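Local coordinates for protein 2-C-methyl-D-erythritol 2,4-cyclodiphosphate synthase (Francisella tularensis subsp. tularensis, PDB 3RE3) that probably catalyses the cyclisation of a CDP-linked methylerythritol phosphate to 2-C-methyl-D-erythritol 2,4-cyclodiphosphate, a step of non-mevalonate isoprenoid biosynthesis, at residues Ser96-Asp101 against Val157-Arg162. Sequence-based numbering, arbitrary orientation.
Sequences SISNID and VCLLYR. With NA (sodium ion), chain F.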
# COMPACT_ATOMS: atom_id res chain seq x y z
N SER A 96 -3.50 -7.32 20.80
CA SER A 96 -4.73 -7.85 20.24
C SER A 96 -4.97 -7.24 18.86
O SER A 96 -4.48 -6.15 18.55
CB SER A 96 -5.93 -7.49 21.13
OG SER A 96 -5.87 -8.10 22.42
N ILE A 97 -5.74 -7.92 18.04
CA ILE A 97 -6.16 -7.31 16.79
C ILE A 97 -7.36 -6.39 16.99
O ILE A 97 -8.41 -6.80 17.45
CB ILE A 97 -6.53 -8.37 15.73
CG1 ILE A 97 -5.27 -9.09 15.28
CG2 ILE A 97 -7.27 -7.73 14.55
CD1 ILE A 97 -5.53 -10.48 14.87
N SER A 98 -7.19 -5.13 16.63
CA SER A 98 -8.32 -4.25 16.49
C SER A 98 -9.06 -4.63 15.21
O SER A 98 -10.20 -5.09 15.25
CB SER A 98 -7.85 -2.81 16.42
OG SER A 98 -8.95 -1.94 16.26
N ASN A 99 -8.40 -4.45 14.06
CA ASN A 99 -8.99 -4.87 12.79
C ASN A 99 -7.97 -5.10 11.68
O ASN A 99 -6.83 -4.64 11.75
CB ASN A 99 -10.08 -3.90 12.32
CG ASN A 99 -9.53 -2.70 11.57
OD1 ASN A 99 -9.80 -2.54 10.39
ND2 ASN A 99 -8.78 -1.85 12.26
N ILE A 100 -8.39 -5.83 10.65
CA ILE A 100 -7.53 -6.12 9.52
C ILE A 100 -8.22 -5.78 8.21
O ILE A 100 -9.38 -6.14 8.02
CB ILE A 100 -7.15 -7.60 9.48
CG1 ILE A 100 -6.29 -7.94 10.68
CG2 ILE A 100 -6.44 -7.92 8.17
CD1 ILE A 100 -6.12 -9.41 10.90
N ASP A 101 -7.51 -5.08 7.33
CA ASP A 101 -8.02 -4.81 5.98
C ASP A 101 -7.15 -5.42 4.87
O ASP A 101 -5.94 -5.24 4.84
CB ASP A 101 -8.18 -3.31 5.75
CG ASP A 101 -9.18 -3.00 4.65
OD1 ASP A 101 -9.84 -3.95 4.17
OD2 ASP A 101 -9.32 -1.82 4.26
N VAL A 157 -3.30 -4.38 5.69
CA VAL A 157 -3.00 -3.52 6.82
C VAL A 157 -3.71 -4.07 8.06
O VAL A 157 -4.87 -4.49 8.00
CB VAL A 157 -3.44 -2.07 6.58
CG1 VAL A 157 -2.49 -1.38 5.62
CG2 VAL A 157 -4.89 -2.01 6.09
N CYS A 158 -3.01 -4.08 9.18
CA CYS A 158 -3.62 -4.45 10.45
C CYS A 158 -3.40 -3.35 11.45
O CYS A 158 -2.42 -2.60 11.34
CB CYS A 158 -3.04 -5.76 10.99
SG CYS A 158 -1.29 -5.68 11.23
N LEU A 159 -4.33 -3.23 12.39
CA LEU A 159 -4.18 -2.34 13.55
C LEU A 159 -4.21 -3.17 14.82
O LEU A 159 -5.16 -3.91 15.05
CB LEU A 159 -5.30 -1.32 13.59
CG LEU A 159 -5.13 -0.12 14.52
CD1 LEU A 159 -3.78 0.56 14.33
CD2 LEU A 159 -6.25 0.87 14.27
N LEU A 160 -3.17 -3.06 15.63
CA LEU A 160 -3.07 -3.80 16.89
C LEU A 160 -3.22 -2.90 18.13
O LEU A 160 -2.86 -1.73 18.10
CB LEU A 160 -1.73 -4.53 16.96
CG LEU A 160 -1.44 -5.50 15.81
CD1 LEU A 160 -0.11 -6.23 16.08
CD2 LEU A 160 -2.58 -6.49 15.65
N TYR A 161 -3.77 -3.44 19.22
CA TYR A 161 -3.89 -2.67 20.47
C TYR A 161 -3.47 -3.44 21.72
O TYR A 161 -3.38 -4.68 21.71
CB TYR A 161 -5.30 -2.11 20.65
CG TYR A 161 -6.34 -3.13 21.05
CD1 TYR A 161 -6.57 -3.45 22.39
CD2 TYR A 161 -7.08 -3.78 20.09
CE1 TYR A 161 -7.52 -4.39 22.75
CE2 TYR A 161 -8.03 -4.72 20.44
CZ TYR A 161 -8.24 -5.02 21.77
OH TYR A 161 -9.19 -5.96 22.09
N ARG A 162 -3.20 -2.68 22.78
CA ARG A 162 -2.84 -3.21 24.10
C ARG A 162 -3.59 -2.45 25.20
O ARG A 162 -3.86 -1.24 25.07
CB ARG A 162 -1.32 -3.12 24.32
CG ARG A 162 -0.83 -3.57 25.69
CD ARG A 162 0.67 -3.30 25.88
NE ARG A 162 1.48 -4.47 25.56
CZ ARG A 162 2.80 -4.44 25.37
NH1 ARG A 162 3.46 -3.29 25.46
NH2 ARG A 162 3.47 -5.55 25.08
NA NA F . -11.72 -4.26 8.87
O HOH W 1 -3.81 -6.33 24.55
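Ser-98 and Asn-99 share one opposing carbonyl, that of Leu-159, and so break the regular antiparallel pairing of these two strands with a classic beta bulge. Ser-98 N gives the shorter bond, 2.8 Å to Leu-159 O, bent to 142° at the hydrogen; the second, from Asn-99 N to the same oxygen, is weak at 3.4 Å. Straighter ladder bonds flank the bulge, such as Asp-101 N to Val-157 O at 2.8 Å and 167°.

The packed face is the buried one carrying Ile-97, Ile-100, Cys-158 and Leu-160, because helices 45-57 and 79-92 close over it. There Ile-97 CG1 rests 3.8 Å from Leu-160 CD2, and Ile-100 CG1 meets Cys-158 CB. On the other face Val-157 CG2 lies against Asp-101 CB, while the carboxylate turns away to a salt bridge with Lys-136 and a hydrogen bond from His-10 N of the second subunit. Asn-99 extends its amide between subunits: ND2 sits 3.8 Å from Leu-159 CB, and OD1 is a ligand of the sodium ion, at a rather long 3.0 Å, together with Gly-56 O of the second subunit.

At the Ser-96/Tyr-161 end the strands stay bonded both ways, but both side chains are partly exposed and a water makes weak bonds to Ser-96 OG and Tyr-161 O. Tyr-161 CG stands between its own backbone N and carbonyl carbon (chi1 74°), which brings a ring face over Ser-96 CB in a CH-pi contact, 3.7 Å from the ring centroid; Ser-98 CA lies in plane at an edge.

Leu-159 also packs against Leu-159 of the third subunit, placing this bulged antiparallel pair in the subunit interface, with helices behind its opposite face, as expected of the trimeric alpha-beta half sandwich of the YgbB family.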